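PDB 2ZIG: putative modification methylase from Thermus thermophilus, which probably transfers a methyl group from S-adenosyl-L-methionine to the N4 amino group of cytosine in DNA. Local coordinates for residues R199-P209 and P221-F232. Residues are numbered along the deposited sequence; the frame is centred on the assembly and turned at random.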
ATOM      1  N   ARG B 199      -4.524 -12.808  16.868  1.00 26.54           N
ATOM      2  CA  ARG B 199      -5.423 -11.750  16.439  1.00 28.97           C
ATOM      3  C   ARG B 199      -4.637 -10.525  15.958  1.00 26.84           C
ATOM      4  O   ARG B 199      -5.000  -9.913  14.956  1.00 27.57           O
ATOM      5  CB  ARG B 199      -6.338 -11.331  17.580  1.00 30.91           C
ATOM      6  CG  ARG B 199      -7.369 -10.285  17.187  1.00 37.98           C
ATOM      7  CD  ARG B 199      -8.120  -9.813  18.417  1.00 40.36           C
ATOM      8  NE  ARG B 199      -8.498 -10.948  19.251  1.00 44.18           N
ATOM      9  CZ  ARG B 199      -8.533 -10.910  20.577  1.00 47.05           C
ATOM     10  NH1 ARG B 199      -8.213  -9.786  21.210  1.00 48.63           N
ATOM     11  NH2 ARG B 199      -8.877 -11.991  21.272  1.00 47.84           N
ATOM     12  N   PHE B 200      -3.560 -10.180  16.663  1.00 24.73           N
ATOM     13  CA  PHE B 200      -2.754  -9.009  16.311  1.00 23.58           C
ATOM     14  C   PHE B 200      -1.811  -9.199  15.126  1.00 24.50           C
ATOM     15  O   PHE B 200      -1.768  -8.366  14.212  1.00 23.87           O
ATOM     16  CB  PHE B 200      -1.899  -8.554  17.493  1.00 21.79           C
ATOM     17  CG  PHE B 200      -2.674  -8.209  18.722  1.00 22.98           C
ATOM     18  CD1 PHE B 200      -4.053  -8.035  18.681  1.00 24.12           C
ATOM     19  CD2 PHE B 200      -2.007  -8.010  19.927  1.00 22.95           C
ATOM     20  CE1 PHE B 200      -4.753  -7.666  19.815  1.00 26.22           C
ATOM     21  CE2 PHE B 200      -2.700  -7.641  21.068  1.00 22.45           C
ATOM     22  CZ  PHE B 200      -4.073  -7.466  21.015  1.00 25.46           C
ATOM     23  N   PHE B 201      -1.034 -10.277  15.156  1.00 22.88           N
ATOM     24  CA  PHE B 201      -0.081 -10.526  14.088  1.00 22.77           C
ATOM     25  C   PHE B 201      -0.677 -11.156  12.833  1.00 22.77           C
ATOM     26  O   PHE B 201      -0.476 -12.335  12.548  1.00 23.96           O
ATOM     27  CB  PHE B 201       1.088 -11.373  14.600  1.00 20.77           C
ATOM     28  CG  PHE B 201       2.007 -10.630  15.530  1.00 22.25           C
ATOM     29  CD1 PHE B 201       1.737 -10.561  16.892  1.00 20.44           C
ATOM     30  CD2 PHE B 201       3.111  -9.934  15.028  1.00 22.59           C
ATOM     31  CE1 PHE B 201       2.553  -9.802  17.748  1.00 18.63           C
ATOM     32  CE2 PHE B 201       3.928  -9.173  15.872  1.00 17.57           C
ATOM     33  CZ  PHE B 201       3.648  -9.108  17.227  1.00 16.23           C
ATOM     34  N   ARG B 202      -1.426 -10.349  12.096  1.00 22.16           N
ATOM     35  CA  ARG B 202      -2.038 -10.761  10.843  1.00 22.83           C
ATOM     36  C   ARG B 202      -1.958  -9.514   9.977  1.00 20.92           C
ATOM     37  O   ARG B 202      -1.762  -8.419  10.501  1.00 20.60           O
ATOM     38  CB  ARG B 202      -3.484 -11.201  11.054  1.00 23.30           C
ATOM     39  CG  ARG B 202      -4.367 -10.171  11.712  1.00 28.70           C
ATOM     40  CD  ARG B 202      -5.799 -10.675  11.728  1.00 31.25           C
ATOM     41  NE  ARG B 202      -5.951 -11.872  12.543  1.00 33.11           N
ATOM     42  CZ  ARG B 202      -6.655 -12.941  12.178  1.00 35.71           C
ATOM     43  NH1 ARG B 202      -6.746 -13.988  12.994  1.00 35.91           N
ATOM     44  NH2 ARG B 202      -7.248 -12.976  10.994  1.00 32.10           N
ATOM     45  N   GLN B 203      -2.103  -9.657   8.667  1.00 18.17           N
ATOM     46  CA  GLN B 203      -1.958  -8.501   7.804  1.00 20.25           C
ATOM     47  C   GLN B 203      -3.175  -7.594   7.660  1.00 20.74           C
ATOM     48  O   GLN B 203      -3.054  -6.478   7.166  1.00 21.88           O
ATOM     49  CB  GLN B 203      -1.436  -8.939   6.422  1.00 18.80           C
ATOM     50  CG  GLN B 203      -1.164  -7.769   5.487  1.00 19.39           C
ATOM     51  CD  GLN B 203      -0.100  -8.055   4.437  1.00 17.91           C
ATOM     52  OE1 GLN B 203      -0.072  -9.125   3.830  1.00 20.87           O
ATOM     53  NE2 GLN B 203       0.763  -7.085   4.206  1.00 18.09           N
ATOM     54  N   ILE B 204      -4.344  -8.049   8.096  1.00 20.16           N
ATOM     55  CA  ILE B 204      -5.537  -7.212   7.996  1.00 20.16           C
ATOM     56  C   ILE B 204      -6.283  -7.139   9.330  1.00 21.82           C
ATOM     57  O   ILE B 204      -6.575  -8.166   9.950  1.00 21.84           O
ATOM     58  CB  ILE B 204      -6.496  -7.736   6.891  1.00 20.65           C
ATOM     59  CG1 ILE B 204      -5.774  -7.722   5.543  1.00 17.54           C
ATOM     60  CG2 ILE B 204      -7.753  -6.858   6.800  1.00 20.26           C
ATOM     61  CD1 ILE B 204      -6.622  -8.214   4.376  1.00 16.12           C
ATOM     62  N   TRP B 205      -6.547  -5.916   9.784  1.00 22.24           N
ATOM     63  CA  TRP B 205      -7.284  -5.695  11.025  1.00 22.69           C
ATOM     64  C   TRP B 205      -8.663  -5.169  10.640  1.00 23.56           C
ATOM     65  O   TRP B 205      -8.786  -4.053  10.129  1.00 22.45           O
ATOM     66  CB  TRP B 205      -6.574  -4.662  11.913  1.00 20.36           C
ATOM     67  CG  TRP B 205      -5.297  -5.160  12.543  1.00 20.51           C
ATOM     68  CD1 TRP B 205      -4.797  -6.432  12.489  1.00 18.16           C
ATOM     69  CD2 TRP B 205      -4.383  -4.405  13.351  1.00 16.62           C
ATOM     70  NE1 TRP B 205      -3.637  -6.515  13.210  1.00 18.31           N
ATOM     71  CE2 TRP B 205      -3.357  -5.287  13.751  1.00 20.27           C
ATOM     72  CE3 TRP B 205      -4.330  -3.068  13.774  1.00 15.53           C
ATOM     73  CZ2 TRP B 205      -2.280  -4.876  14.561  1.00 19.73           C
ATOM     74  CZ3 TRP B 205      -3.265  -2.658  14.573  1.00 16.60           C
ATOM     75  CH2 TRP B 205      -2.252  -3.561  14.958  1.00 18.25           C
ATOM     76  N   ASP B 206      -9.700  -5.965  10.881  1.00 23.64           N
ATOM     77  CA  ASP B 206     -11.053  -5.546  10.528  1.00 25.70           C
ATOM     78  C   ASP B 206     -11.968  -5.455  11.737  1.00 27.27           C
ATOM     79  O   ASP B 206     -13.184  -5.296  11.594  1.00 27.59           O
ATOM     80  CB  ASP B 206     -11.651  -6.515   9.501  1.00 24.19           C
ATOM     81  CG  ASP B 206     -11.875  -7.906  10.066  1.00 27.26           C
ATOM     82  OD1 ASP B 206     -11.393  -8.193  11.182  1.00 28.59           O
ATOM     83  OD2 ASP B 206     -12.529  -8.724   9.386  1.00 29.61           O
ATOM     84  N   ASP B 207     -11.378  -5.539  12.925  1.00 27.41           N
ATOM     85  CA  ASP B 207     -12.150  -5.489  14.163  1.00 28.75           C
ATOM     86  C   ASP B 207     -12.014  -4.171  14.924  1.00 29.16           C
ATOM     87  O   ASP B 207     -12.348  -4.101  16.104  1.00 27.89           O
ATOM     88  CB  ASP B 207     -11.738  -6.648  15.071  1.00 28.85           C
ATOM     89  CG  ASP B 207     -10.252  -6.632  15.405  1.00 32.89           C
ATOM     90  OD1 ASP B 207      -9.476  -5.951  14.695  1.00 33.75           O
ATOM     91  OD2 ASP B 207      -9.852  -7.316  16.374  1.00 36.57           O
ATOM     92  N   ILE B 208     -11.516  -3.132  14.258  1.00 29.06           N
ATOM     93  CA  ILE B 208     -11.370  -1.829  14.894  1.00 30.81           C
ATOM     94  C   ILE B 208     -11.883  -0.745  13.949  1.00 33.26           C
ATOM     95  O   ILE B 208     -11.134  -0.220  13.121  1.00 32.86           O
ATOM     96  CB  ILE B 208      -9.902  -1.518  15.235  1.00 30.86           C
ATOM     97  CG1 ILE B 208      -9.323  -2.605  16.134  1.00 28.00           C
ATOM     98  CG2 ILE B 208      -9.815  -0.172  15.933  1.00 30.19           C
ATOM     99  CD1 ILE B 208      -7.848  -2.405  16.431  1.00 28.28           C
ATOM    100  N   PRO B 209     -13.173  -0.395  14.062  1.00 35.30           N
ATOM    101  CA  PRO B 209     -13.776   0.629  13.204  1.00 36.68           C
ATOM    102  C   PRO B 209     -13.269   2.043  13.441  1.00 38.07           C
ATOM    103  O   PRO B 209     -12.840   2.388  14.546  1.00 37.40           O
ATOM    104  CB  PRO B 209     -15.265   0.491  13.503  1.00 37.48           C
ATOM    105  CG  PRO B 209     -15.272   0.047  14.938  1.00 37.49           C
ATOM    106  CD  PRO B 209     -14.180  -0.992  14.956  1.00 35.97           C
ATOM    107  N   PRO B 221      -8.062   5.168  16.657  1.00 26.05           N
ATOM    108  CA  PRO B 221      -8.538   4.736  17.972  1.00 25.85           C
ATOM    109  C   PRO B 221      -7.408   4.344  18.914  1.00 25.84           C
ATOM    110  O   PRO B 221      -6.337   3.896  18.483  1.00 24.13           O
ATOM    111  CB  PRO B 221      -9.422   3.537  17.643  1.00 25.87           C
ATOM    112  CG  PRO B 221      -9.918   3.847  16.280  1.00 26.54           C
ATOM    113  CD  PRO B 221      -8.677   4.354  15.599  1.00 25.56           C
ATOM    114  N   LEU B 222      -7.666   4.502  20.207  1.00 24.82           N
ATOM    115  CA  LEU B 222      -6.693   4.149  21.222  1.00 25.37           C
ATOM    116  C   LEU B 222      -6.360   2.659  21.052  1.00 25.88           C
ATOM    117  O   LEU B 222      -5.197   2.259  21.094  1.00 26.47           O
ATOM    118  CB  LEU B 222      -7.281   4.383  22.609  1.00 26.65           C
ATOM    119  CG  LEU B 222      -6.357   4.807  23.752  1.00 30.33           C
ATOM    120  CD1 LEU B 222      -7.004   4.382  25.059  1.00 29.93           C
ATOM    121  CD2 LEU B 222      -4.983   4.171  23.620  1.00 28.76           C
ATOM    122  N   GLU B 223      -7.390   1.847  20.848  1.00 23.12           N
ATOM    123  CA  GLU B 223      -7.192   0.417  20.700  1.00 26.06           C
ATOM    124  C   GLU B 223      -6.179   0.043  19.625  1.00 23.91           C
ATOM    125  O   GLU B 223      -5.406  -0.901  19.792  1.00 26.48           O
ATOM    126  CB  GLU B 223      -8.523  -0.281  20.421  1.00 26.97           C
ATOM    127  CG  GLU B 223      -8.348  -1.742  20.070  1.00 33.16           C
ATOM    128  CD  GLU B 223      -9.648  -2.513  20.104  1.00 39.22           C
ATOM    129  OE1 GLU B 223     -10.662  -2.014  19.562  1.00 38.44           O
ATOM    130  OE2 GLU B 223      -9.647  -3.631  20.667  1.00 42.56           O
ATOM    131  N   LEU B 224      -6.189   0.771  18.521  1.00 22.86           N
ATOM    132  CA  LEU B 224      -5.253   0.504  17.437  1.00 22.30           C
ATOM    133  C   LEU B 224      -3.833   0.838  17.911  1.00 22.68           C
ATOM    134  O   LEU B 224      -2.876   0.131  17.599  1.00 21.78           O
ATOM    135  CB  LEU B 224      -5.631   1.341  16.215  1.00 23.04           C
ATOM    136  CG  LEU B 224      -4.894   1.117  14.887  1.00 27.15           C
ATOM    137  CD1 LEU B 224      -5.696   1.723  13.761  1.00 28.17           C
ATOM    138  CD2 LEU B 224      -3.515   1.741  14.932  1.00 27.23           C
ATOM    139  N   ALA B 225      -3.694   1.916  18.675  1.00 21.61           N
ATOM    140  CA  ALA B 225      -2.373   2.287  19.177  1.00 22.61           C
ATOM    141  C   ALA B 225      -1.901   1.292  20.238  1.00 22.50           C
ATOM    142  O   ALA B 225      -0.732   0.895  20.258  1.00 18.57           O
ATOM    143  CB  ALA B 225      -2.404   3.702  19.757  1.00 23.03           C
ATOM    144  N   GLU B 226      -2.805   0.879  21.123  1.00 23.02           N
ATOM    145  CA  GLU B 226      -2.418  -0.061  22.172  1.00 24.88           C
ATOM    146  C   GLU B 226      -1.934  -1.374  21.581  1.00 23.18           C
ATOM    147  O   GLU B 226      -0.998  -1.976  22.080  1.00 23.85           O
ATOM    148  CB  GLU B 226      -3.581  -0.317  23.128  1.00 24.35           C
ATOM    149  CG  GLU B 226      -3.977   0.903  23.920  1.00 29.28           C
ATOM    150  CD  GLU B 226      -5.182   0.656  24.794  1.00 33.34           C
ATOM    151  OE1 GLU B 226      -6.177   0.106  24.276  1.00 39.98           O
ATOM    152  OE2 GLU B 226      -5.146   1.015  25.988  1.00 35.20           O
ATOM    153  N   ARG B 227      -2.582  -1.813  20.514  1.00 24.24           N
ATOM    154  CA  ARG B 227      -2.211  -3.055  19.853  1.00 23.55           C
ATOM    155  C   ARG B 227      -0.782  -2.943  19.298  1.00 23.25           C
ATOM    156  O   ARG B 227       0.025  -3.857  19.450  1.00 21.59           O
ATOM    157  CB  ARG B 227      -3.224  -3.344  18.739  1.00 24.36           C
ATOM    158  CG  ARG B 227      -3.169  -4.733  18.145  1.00 28.92           C
ATOM    159  CD  ARG B 227      -4.366  -4.987  17.207  1.00 28.80           C
ATOM    160  NE  ARG B 227      -5.627  -5.193  17.923  1.00 31.49           N
ATOM    161  CZ  ARG B 227      -6.762  -5.593  17.350  1.00 31.36           C
ATOM    162  NH1 ARG B 227      -6.811  -5.825  16.037  1.00 27.38           N
ATOM    163  NH2 ARG B 227      -7.845  -5.800  18.093  1.00 30.96           N
ATOM    164  N   LEU B 228      -0.462  -1.812  18.679  1.00 23.00           N
ATOM    165  CA  LEU B 228       0.870  -1.614  18.110  1.00 22.32           C
ATOM    166  C   LEU B 228       1.940  -1.572  19.203  1.00 22.60           C
ATOM    167  O   LEU B 228       2.990  -2.206  19.078  1.00 20.91           O
ATOM    168  CB  LEU B 228       0.893  -0.331  17.268  1.00 19.45           C
ATOM    169  CG  LEU B 228       0.013  -0.435  16.008  1.00 21.78           C
ATOM    170  CD1 LEU B 228      -0.159   0.940  15.341  1.00 15.95           C
ATOM    171  CD2 LEU B 228       0.651  -1.444  15.035  1.00 18.41           C
ATOM    172  N   VAL B 229       1.666  -0.844  20.282  1.00 23.31           N
ATOM    173  CA  VAL B 229       2.611  -0.763  21.386  1.00 23.24           C
ATOM    174  C   VAL B 229       2.914  -2.169  21.910  1.00 25.33           C
ATOM    175  O   VAL B 229       4.076  -2.543  22.067  1.00 25.57           O
ATOM    176  CB  VAL B 229       2.060   0.100  22.546  1.00 23.36           C
ATOM    177  CG1 VAL B 229       2.976  -0.012  23.768  1.00 21.37           C
ATOM    178  CG2 VAL B 229       1.963   1.555  22.117  1.00 20.44           C
ATOM    179  N   ARG B 230       1.868  -2.954  22.162  1.00 26.03           N
ATOM    180  CA  ARG B 230       2.047  -4.309  22.682  1.00 24.94           C
ATOM    181  C   ARG B 230       2.799  -5.225  21.732  1.00 25.39           C
ATOM    182  O   ARG B 230       3.492  -6.143  22.169  1.00 26.02           O
ATOM    183  CB  ARG B 230       0.690  -4.933  23.010  1.00 24.84           C
ATOM    184  CG  ARG B 230      -0.108  -4.150  24.047  1.00 28.14           C
ATOM    185  CD  ARG B 230      -1.394  -4.863  24.374  1.00 25.05           C
ATOM    186  NE  ARG B 230      -1.131  -6.201  24.893  1.00 25.16           N
ATOM    187  CZ  ARG B 230      -2.054  -7.143  25.022  1.00 27.24           C
ATOM    188  NH1 ARG B 230      -3.311  -6.894  24.663  1.00 25.73           N
ATOM    189  NH2 ARG B 230      -1.722  -8.331  25.515  1.00 27.53           N
ATOM    190  N   MET B 231       2.666  -4.972  20.434  1.00 24.63           N
ATOM    191  CA  MET B 231       3.320  -5.799  19.427  1.00 23.29           C
ATOM    192  C   MET B 231       4.755  -5.416  19.102  1.00 21.59           C
ATOM    193  O   MET B 231       5.556  -6.274  18.754  1.00 23.63           O
ATOM    194  CB  MET B 231       2.544  -5.762  18.108  1.00 22.06           C
ATOM    195  CG  MET B 231       1.146  -6.327  18.136  1.00 20.08           C
ATOM    196  SD  MET B 231       0.313  -5.827  16.608  1.00 19.96           S
ATOM    197  CE  MET B 231       1.244  -6.820  15.343  1.00 19.99           C
ATOM    198  N   PHE B 232       5.088  -4.139  19.207  1.00 20.16           N
ATOM    199  CA  PHE B 232       6.418  -3.733  18.819  1.00 22.18           C
ATOM    200  C   PHE B 232       7.260  -2.951  19.806  1.00 22.34           C
ATOM    201  O   PHE B 232       8.038  -2.096  19.399  1.00 23.01           O
ATOM    202  CB  PHE B 232       6.320  -2.990  17.485  1.00 22.26           C
ATOM    203  CG  PHE B 232       5.683  -3.809  16.395  1.00 24.05           C
ATOM    204  CD1 PHE B 232       6.330  -4.942  15.892  1.00 23.70           C
ATOM    205  CD2 PHE B 232       4.416  -3.486  15.908  1.00 21.22           C
ATOM    206  CE1 PHE B 232       5.721  -5.747  14.920  1.00 22.94           C
ATOM    207  CE2 PHE B 232       3.800  -4.285  14.937  1.00 24.09           C
ATOM    208  CZ  PHE B 232       4.458  -5.420  14.443  1.00 22.40           C
TER
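R227 reaches out from helix 222-232 and closes end-on upon the D207 carboxylate with two hydrogen bonds of a salt bridge. R227 NH1 meets D207 OD1 at 3.0 Å through the syn lone pair of that oxygen, whereas R227 NH2, also at 3.0 Å, approaches D207 OD2 from above the carboxylate plane. E223, one turn earlier, adds a long ion pair to NH2, completing a salt-bridge network in which D207 makes the hydrogen bonds. With CG anti to the backbone N (chi1 -167°) and a bend at chi3, the R227 chain threads between two aromatic rings: R227 CD lies 3.4 Å from the centroid of the six-membered ring of W205, and CG packs over one face of F200. I208 CD1 lies over one guanidinium face and the F200 ring, tilted 24°, over the other, while the group stands on edge above the indole, a cation-pi contact. W205 NE1 donates in the ring plane to F200 O at 2.8 Å. M231 SD sits at the indole edge, and M231 CE lies over the centre of one F201 face, a CH-pi contact. An alanine in place of R227 would probably leave D207 without its charged mate and open a gap between W205 and F200. In this Rossmann-like methyltransferase domain, P221 at the helix N-cap has its side chain about 6 Å from that of T248, an S-adenosyl-L-methionine-binding residue. The end of helix 194-200, strand 204-205, outermost in this chain's sheet, and the following loop thus join helix 222-232 through a buried arginine, its charge probably balanced mainly by D207.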